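Local atomic coordinates of antigen 43 (Escherichia coli, PDB entry 4KH3), a protein that probably associates with copies of itself on neighbouring cells, as a surface autotransporter adhesin, making bacteria clump by a Velcro-like mechanism. Residues 35-40 against 65-70; 61-66 against 80-85. All blocks are in the same frame, centred on the assembly; numbering follows the deposited sequence.

Interaction 1 (35-40 against 65-70)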
ATOM      1  N   THR A  35     -30.648   3.039  34.473  1.00 27.24           N
ATOM      2  CA  THR A  35     -30.058   4.080  33.630  1.00 20.56           C
ATOM      3  C   THR A  35     -29.138   4.945  34.487  1.00 26.19           C
ATOM      4  O   THR A  35     -29.553   5.472  35.518  1.00 27.45           O
ATOM      5  CB  THR A  35     -31.139   4.977  32.972  1.00 25.68           C
ATOM      6  OG1 THR A  35     -31.974   4.179  32.131  1.00 25.56           O
ATOM      7  CG2 THR A  35     -30.506   6.098  32.128  1.00 15.18           C
ATOM      8  N   VAL A  36     -27.887   5.081  34.059  1.00 25.21           N
ATOM      9  CA  VAL A  36     -26.868   5.780  34.837  1.00 25.02           C
ATOM     10  C   VAL A  36     -26.481   7.074  34.127  1.00 26.29           C
ATOM     11  O   VAL A  36     -25.865   7.054  33.060  1.00 25.13           O
ATOM     12  CB  VAL A  36     -25.617   4.889  35.036  1.00 20.74           C
ATOM     13  CG1 VAL A  36     -24.550   5.627  35.800  1.00 18.63           C
ATOM     14  CG2 VAL A  36     -25.992   3.597  35.764  1.00 25.76           C
ATOM     15  N   SER A  37     -26.854   8.203  34.713  1.00 27.03           N
ATOM     16  CA  SER A  37     -26.651   9.489  34.060  1.00 25.47           C
ATOM     17  C   SER A  37     -25.859  10.447  34.914  1.00 24.43           C
ATOM     18  O   SER A  37     -26.025  11.647  34.801  1.00 33.55           O
ATOM     19  CB  SER A  37     -27.987  10.121  33.726  1.00 22.22           C
ATOM     20  OG  SER A  37     -28.727   9.272  32.880  1.00 23.90           O
ATOM     21  N   THR A  38     -25.000   9.909  35.767  1.00 22.83           N
ATOM     22  CA  THR A  38     -24.194  10.721  36.652  1.00 25.64           C
ATOM     23  C   THR A  38     -22.936   9.943  37.003  1.00 28.09           C
ATOM     24  O   THR A  38     -22.930   8.712  36.923  1.00 27.75           O
ATOM     25  CB  THR A  38     -24.961  11.076  37.954  1.00 29.86           C
ATOM     26  OG1 THR A  38     -24.155  11.931  38.770  1.00 25.50           O
ATOM     27  CG2 THR A  38     -25.304   9.820  38.742  1.00 24.94           C
ATOM     28  N   GLY A  39     -21.876  10.666  37.372  1.00 23.26           N
ATOM     29  CA  GLY A  39     -20.629  10.062  37.804  1.00 13.70           C
ATOM     30  C   GLY A  39     -19.470  10.414  36.895  1.00 21.85           C
ATOM     31  O   GLY A  39     -18.319  10.150  37.231  1.00 20.82           O
ATOM     32  N   LEU A  40     -19.770  11.000  35.739  1.00 22.06           N
ATOM     33  CA  LEU A  40     -18.734  11.386  34.779  1.00 25.60           C
ATOM     34  C   LEU A  40     -18.908  12.847  34.343  1.00 24.05           C
ATOM     35  O   LEU A  40     -18.432  13.260  33.274  1.00 22.29           O
ATOM     36  CB  LEU A  40     -18.754  10.456  33.552  1.00 21.51           C
ATOM     37  CG  LEU A  40     -17.436  10.321  32.773  1.00 29.70           C
ATOM     38  CD1 LEU A  40     -16.385   9.622  33.605  1.00 23.16           C
ATOM     39  CD2 LEU A  40     -17.640   9.595  31.458  1.00 32.49           C
ATOM     40  N   THR A  65     -27.870   1.034  31.161  1.00 16.13           N
ATOM     41  CA  THR A  65     -27.642   2.006  30.105  1.00 21.04           C
ATOM     42  C   THR A  65     -26.877   3.170  30.711  1.00 22.75           C
ATOM     43  O   THR A  65     -27.309   3.750  31.704  1.00 23.64           O
ATOM     44  CB  THR A  65     -28.958   2.523  29.492  1.00 23.95           C
ATOM     45  OG1 THR A  65     -29.624   1.451  28.820  1.00 22.73           O
ATOM     46  CG2 THR A  65     -28.680   3.640  28.480  1.00 19.46           C
ATOM     47  N   VAL A  66     -25.724   3.487  30.133  1.00 20.90           N
ATOM     48  CA  VAL A  66     -24.902   4.574  30.638  1.00 20.69           C
ATOM     49  C   VAL A  66     -24.938   5.705  29.632  1.00 22.42           C
ATOM     50  O   VAL A  66     -24.533   5.536  28.487  1.00 27.09           O
ATOM     51  CB  VAL A  66     -23.450   4.144  30.913  1.00 16.76           C
ATOM     52  CG1 VAL A  66     -22.714   5.211  31.726  1.00 13.07           C
ATOM     53  CG2 VAL A  66     -23.424   2.844  31.667  1.00 16.65           C
ATOM     54  N   THR A  67     -25.444   6.855  30.067  1.00 24.90           N
ATOM     55  CA  THR A  67     -25.623   8.009  29.191  1.00 21.95           C
ATOM     56  C   THR A  67     -24.483   9.018  29.379  1.00 26.37           C
ATOM     57  O   THR A  67     -23.517   8.747  30.100  1.00 25.61           O
ATOM     58  CB  THR A  67     -26.992   8.681  29.441  1.00 22.95           C
ATOM     59  OG1 THR A  67     -26.994   9.324  30.722  1.00 20.77           O
ATOM     60  CG2 THR A  67     -28.115   7.647  29.414  1.00 12.43           C
ATOM     61  N   ALA A  68     -24.621  10.178  28.742  1.00 20.20           N
ATOM     62  CA  ALA A  68     -23.561  11.177  28.602  1.00 22.34           C
ATOM     63  C   ALA A  68     -22.706  11.496  29.841  1.00 32.00           C
ATOM     64  O   ALA A  68     -21.463  11.556  29.762  1.00 36.32           O
ATOM     65  CB  ALA A  68     -24.139  12.461  28.016  1.00 27.16           C
ATOM     66  N   ASN A  69     -23.355  11.724  30.974  1.00 18.91           N
ATOM     67  CA  ASN A  69     -22.616  12.014  32.199  1.00 19.73           C
ATOM     68  C   ASN A  69     -22.510  10.799  33.116  1.00 25.52           C
ATOM     69  O   ASN A  69     -22.124  10.919  34.276  1.00 23.75           O
ATOM     70  CB  ASN A  69     -23.278  13.166  32.953  1.00 22.82           C
ATOM     71  CG  ASN A  69     -23.051  14.497  32.285  1.00 27.33           C
ATOM     72  OD1 ASN A  69     -21.948  14.788  31.811  1.00 27.09           O
ATOM     73  ND2 ASN A  69     -24.094  15.314  32.232  1.00 31.70           N
ATOM     74  N   GLY A  70     -22.871   9.632  32.590  1.00 25.98           N
ATOM     75  CA  GLY A  70     -22.957   8.439  33.396  1.00 17.28           C
ATOM     76  C   GLY A  70     -21.614   7.783  33.566  1.00 18.85           C
ATOM     77  O   GLY A  70     -20.793   7.798  32.653  1.00 22.75           O
TER
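Thr35 and Val36 run parallel to Thr65 and Val66 as neighbouring strands, after which 35-40 continues as a loop and 65-70 folds into a type I beta turn from Thr67 to Gly70. Val36 N donates to Thr65 O at 2.8 Å, and Val36 O accepts Thr67 N at 3.0 Å. Val36 O also takes CA-H contacts from Val66 and, at 3.2 Å, from Gly70 CA. A CB on residue 70 would run into Val36 O, so this place calls for glycine.

The valines turn into the interior, with Val36 CB 4.4 Å from Val66 CG1; branched, apolar residues suit a buried strand. The opposite face carries threonines and is partly exposed. Thr67 holds its OG1 between the backbone N and the carbonyl carbon (chi1 70°), which directs this OG1 at Ser37 OG, 2.8 Å away, in a hydrogen bond that either group could donate. Thr67 CG2 then lies beside the backbone N and meets Thr35 CG2 at 3.9 Å, the two side chains crossing at about a right angle. Small hydroxyl residues thus supply both a polar pair and a methyl contact.

Farther on, Leu40 N reaches Asn69 O at 2.8 Å from above the carbonyl plane, 40° out of it. Leu40 CB packs against Gly70 O at 3.5 Å, and the side chain continues onto Arg71 of the next strand. Thr38 points away from 65-70, and its hydroxyl is hydrogen-bonded to Glu41 and to the backbone N of His22.

Such stacking of successive coils is that of a parallel beta-helix, the architecture of the pectate lyase-like clan. The chemistry implies a join carried chiefly by backbone bonds: they continue past the strands into the turn, while valines fill the inner side and hydroxyls pair on the outer one.

Interaction 2 (61-66 against 80-85)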
ATOM      1  N   GLY A  61     -24.228  -6.171  37.480  1.00 20.56           N
ATOM      2  CA  GLY A  61     -25.012  -5.153  36.801  1.00 20.06           C
ATOM      3  C   GLY A  61     -25.461  -5.640  35.429  1.00 21.64           C
ATOM      4  O   GLY A  61     -24.631  -5.950  34.573  1.00 18.48           O
ATOM      5  N   ARG A  62     -26.774  -5.721  35.225  1.00 20.86           N
ATOM      6  CA  ARG A  62     -27.335  -6.211  33.968  1.00 23.83           C
ATOM      7  C   ARG A  62     -28.112  -5.129  33.266  1.00 25.10           C
ATOM      8  O   ARG A  62     -28.882  -4.407  33.908  1.00 24.30           O
ATOM      9  CB  ARG A  62     -28.320  -7.350  34.209  1.00 24.29           C
ATOM     10  CG  ARG A  62     -27.729  -8.574  34.811  1.00 31.19           C
ATOM     11  CD  ARG A  62     -28.765  -9.686  34.926  1.00 30.02           C
ATOM     12  NE  ARG A  62     -28.193 -10.771  35.701  1.00 23.37           N
ATOM     13  CZ  ARG A  62     -27.371 -11.672  35.186  1.00 32.24           C
ATOM     14  NH1 ARG A  62     -27.057 -11.623  33.890  1.00 25.23           N
ATOM     15  NH2 ARG A  62     -26.865 -12.618  35.964  1.00 31.88           N
ATOM     16  N   ASN A  63     -27.950  -5.054  31.947  1.00 19.39           N
ATOM     17  CA  ASN A  63     -28.749  -4.142  31.132  1.00 20.34           C
ATOM     18  C   ASN A  63     -28.695  -2.709  31.619  1.00 19.15           C
ATOM     19  O   ASN A  63     -29.673  -1.988  31.553  1.00 21.61           O
ATOM     20  CB  ASN A  63     -30.206  -4.609  31.051  1.00 15.63           C
ATOM     21  CG  ASN A  63     -30.315  -6.060  30.626  1.00 23.90           C
ATOM     22  OD1 ASN A  63     -29.927  -6.423  29.520  1.00 31.23           O
ATOM     23  ND2 ASN A  63     -30.818  -6.896  31.510  1.00 20.20           N
ATOM     24  N   THR A  64     -27.540  -2.313  32.121  1.00 23.10           N
ATOM     25  CA  THR A  64     -27.321  -0.931  32.479  1.00 25.61           C
ATOM     26  C   THR A  64     -27.189  -0.103  31.204  1.00 23.80           C
ATOM     27  O   THR A  64     -26.502  -0.505  30.264  1.00 21.82           O
ATOM     28  CB  THR A  64     -26.046  -0.806  33.314  1.00 20.01           C
ATOM     29  OG1 THR A  64     -26.211  -1.547  34.531  1.00 19.96           O
ATOM     30  CG2 THR A  64     -25.757   0.646  33.635  1.00 19.68           C
ATOM     31  N   THR A  65     -27.870   1.034  31.161  1.00 16.13           N
ATOM     32  CA  THR A  65     -27.642   2.006  30.105  1.00 21.04           C
ATOM     33  C   THR A  65     -26.877   3.170  30.711  1.00 22.75           C
ATOM     34  O   THR A  65     -27.309   3.750  31.704  1.00 23.64           O
ATOM     35  CB  THR A  65     -28.958   2.523  29.492  1.00 23.95           C
ATOM     36  OG1 THR A  65     -29.624   1.451  28.820  1.00 22.73           O
ATOM     37  CG2 THR A  65     -28.680   3.640  28.480  1.00 19.46           C
ATOM     38  N   VAL A  66     -25.724   3.487  30.133  1.00 20.90           N
ATOM     39  CA  VAL A  66     -24.902   4.574  30.638  1.00 20.69           C
ATOM     40  C   VAL A  66     -24.938   5.705  29.632  1.00 22.42           C
ATOM     41  O   VAL A  66     -24.533   5.536  28.487  1.00 27.09           O
ATOM     42  CB  VAL A  66     -23.450   4.144  30.913  1.00 16.76           C
ATOM     43  CG1 VAL A  66     -22.714   5.211  31.726  1.00 13.07           C
ATOM     44  CG2 VAL A  66     -23.424   2.844  31.667  1.00 16.65           C
ATOM     45  N   ALA A  80     -20.443  -7.085  34.899  1.00 18.93           N
ATOM     46  CA  ALA A  80     -21.413  -6.278  34.156  1.00 19.57           C
ATOM     47  C   ALA A  80     -21.771  -7.008  32.887  1.00 14.98           C
ATOM     48  O   ALA A  80     -20.909  -7.576  32.233  1.00 18.94           O
ATOM     49  CB  ALA A  80     -20.853  -4.912  33.828  1.00 15.67           C
ATOM     50  N   SER A  81     -23.048  -6.990  32.545  1.00 16.27           N
ATOM     51  CA  SER A  81     -23.550  -7.766  31.433  1.00 16.56           C
ATOM     52  C   SER A  81     -24.571  -6.947  30.628  1.00 18.08           C
ATOM     53  O   SER A  81     -25.455  -6.330  31.209  1.00 17.84           O
ATOM     54  CB  SER A  81     -24.201  -9.041  31.984  1.00 16.83           C
ATOM     55  OG  SER A  81     -24.857  -9.761  30.953  1.00 25.67           O
ATOM     56  N   ASP A  82     -24.441  -6.958  29.302  1.00 20.08           N
ATOM     57  CA  ASP A  82     -25.358  -6.263  28.389  1.00 17.93           C
ATOM     58  C   ASP A  82     -25.412  -4.776  28.688  1.00 22.07           C
ATOM     59  O   ASP A  82     -26.490  -4.185  28.799  1.00 25.63           O
ATOM     60  CB  ASP A  82     -26.781  -6.840  28.439  1.00 16.94           C
ATOM     61  CG  ASP A  82     -26.847  -8.299  28.010  1.00 36.17           C
ATOM     62  OD1 ASP A  82     -25.899  -8.782  27.341  1.00 24.66           O
ATOM     63  OD2 ASP A  82     -27.868  -8.959  28.335  1.00 35.63           O
ATOM     64  N   THR A  83     -24.244  -4.176  28.848  1.00 24.86           N
ATOM     65  CA  THR A  83     -24.173  -2.752  29.123  1.00 17.25           C
ATOM     66  C   THR A  83     -24.167  -1.973  27.824  1.00 21.84           C
ATOM     67  O   THR A  83     -23.389  -2.272  26.914  1.00 27.80           O
ATOM     68  CB  THR A  83     -22.918  -2.407  29.915  1.00 19.72           C
ATOM     69  OG1 THR A  83     -22.718  -3.400  30.932  1.00 21.18           O
ATOM     70  CG2 THR A  83     -23.041  -1.018  30.549  1.00 20.93           C
ATOM     71  N   VAL A  84     -25.064  -0.995  27.737  1.00 15.27           N
ATOM     72  CA  VAL A  84     -25.061  -0.027  26.652  1.00 16.45           C
ATOM     73  C   VAL A  84     -24.473   1.299  27.153  1.00 21.44           C
ATOM     74  O   VAL A  84     -24.956   1.887  28.122  1.00 20.38           O
ATOM     75  CB  VAL A  84     -26.479   0.205  26.110  1.00 18.90           C
ATOM     76  CG1 VAL A  84     -26.473   1.333  25.088  1.00 22.02           C
ATOM     77  CG2 VAL A  84     -27.005  -1.072  25.491  1.00 17.91           C
ATOM     78  N   ILE A  85     -23.422   1.755  26.493  1.00 19.74           N
ATOM     79  CA  ILE A  85     -22.733   2.965  26.886  1.00 20.52           C
ATOM     80  C   ILE A  85     -22.698   3.912  25.704  1.00 20.87           C
ATOM     81  O   ILE A  85     -22.053   3.628  24.697  1.00 23.82           O
ATOM     82  CB  ILE A  85     -21.288   2.664  27.317  1.00 18.94           C
ATOM     83  CG1 ILE A  85     -21.265   1.511  28.328  1.00 14.10           C
ATOM     84  CG2 ILE A  85     -20.621   3.945  27.838  1.00 12.30           C
ATOM     85  CD1 ILE A  85     -19.883   1.039  28.722  1.00 11.31           C
TER
HETATM   86  O   HOH W   1     -27.832 -10.254  31.502  1.00 31.95           O
HETATM   87  O   HOH W   2     -24.674  -3.683  32.796  1.00 17.32           O
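Val66 and Ile85 meet on the buried face, where Val66 CB lies 4.2 Å from Ile85 CG2. Thr83 adds its methyl: with CG2 anti to the backbone N, Thr83 crosses the valine obliquely and its CG2 comes 4.0 Å from Val66 CG2. In the backbone Val66 N binds Val84 O at 2.7 Å, and Val84 N binds Thr64 O. The hydroxyl of Thr83 turns to water 2, 2.7 Å from OG1, which also accepts from Thr64 N and donates to Ser81 O, giving Thr64 N a partner at the break between the strands.

That break is a corner of the beta-helix coil. Asn63 and Asp82 occupy it in successive coils, both with left-handed backbone angles (phi 54° and 58°), a conformation these two residue types tolerate well. Asn63 N still bonds Ser81 O. The two side chains lie side by side, pointing the same way, with Asn63 OD1 3.4 Å from Asp82 CB; Asn63 ND2 goes on to Asn32.

The outer side is looser. The Arg62 guanidinium, on a chain extended from CG to NE, makes no direct bond to the side chain of Ser81 or Asp82. Water 1 lies in its plane 2.9 Å from Arg62 NH1, links to Ser81 OG, and makes a weak bond to Asp82 OD2.

How the interactions relate
Both interactions use strand 65-66, which is flanked by 35-36 in interaction 1 and by 84-85 in interaction 2, so three successive coils are joined in parallel. Their centres lie about 11 Å apart, and they meet directly where Val36 CG2 packs on Thr64 CG2 at 3.6 Å. Each combines a buried aliphatic face with a more polar outer one. Interaction 1 leaves the strands for a turn and a loop, and its outer polar link is a direct hydroxyl pair. Interaction 2 keeps one-to-one register through a corner of the coil, and there ordered waters, inside and out, connect polar groups, with charged side chains on the solvent side.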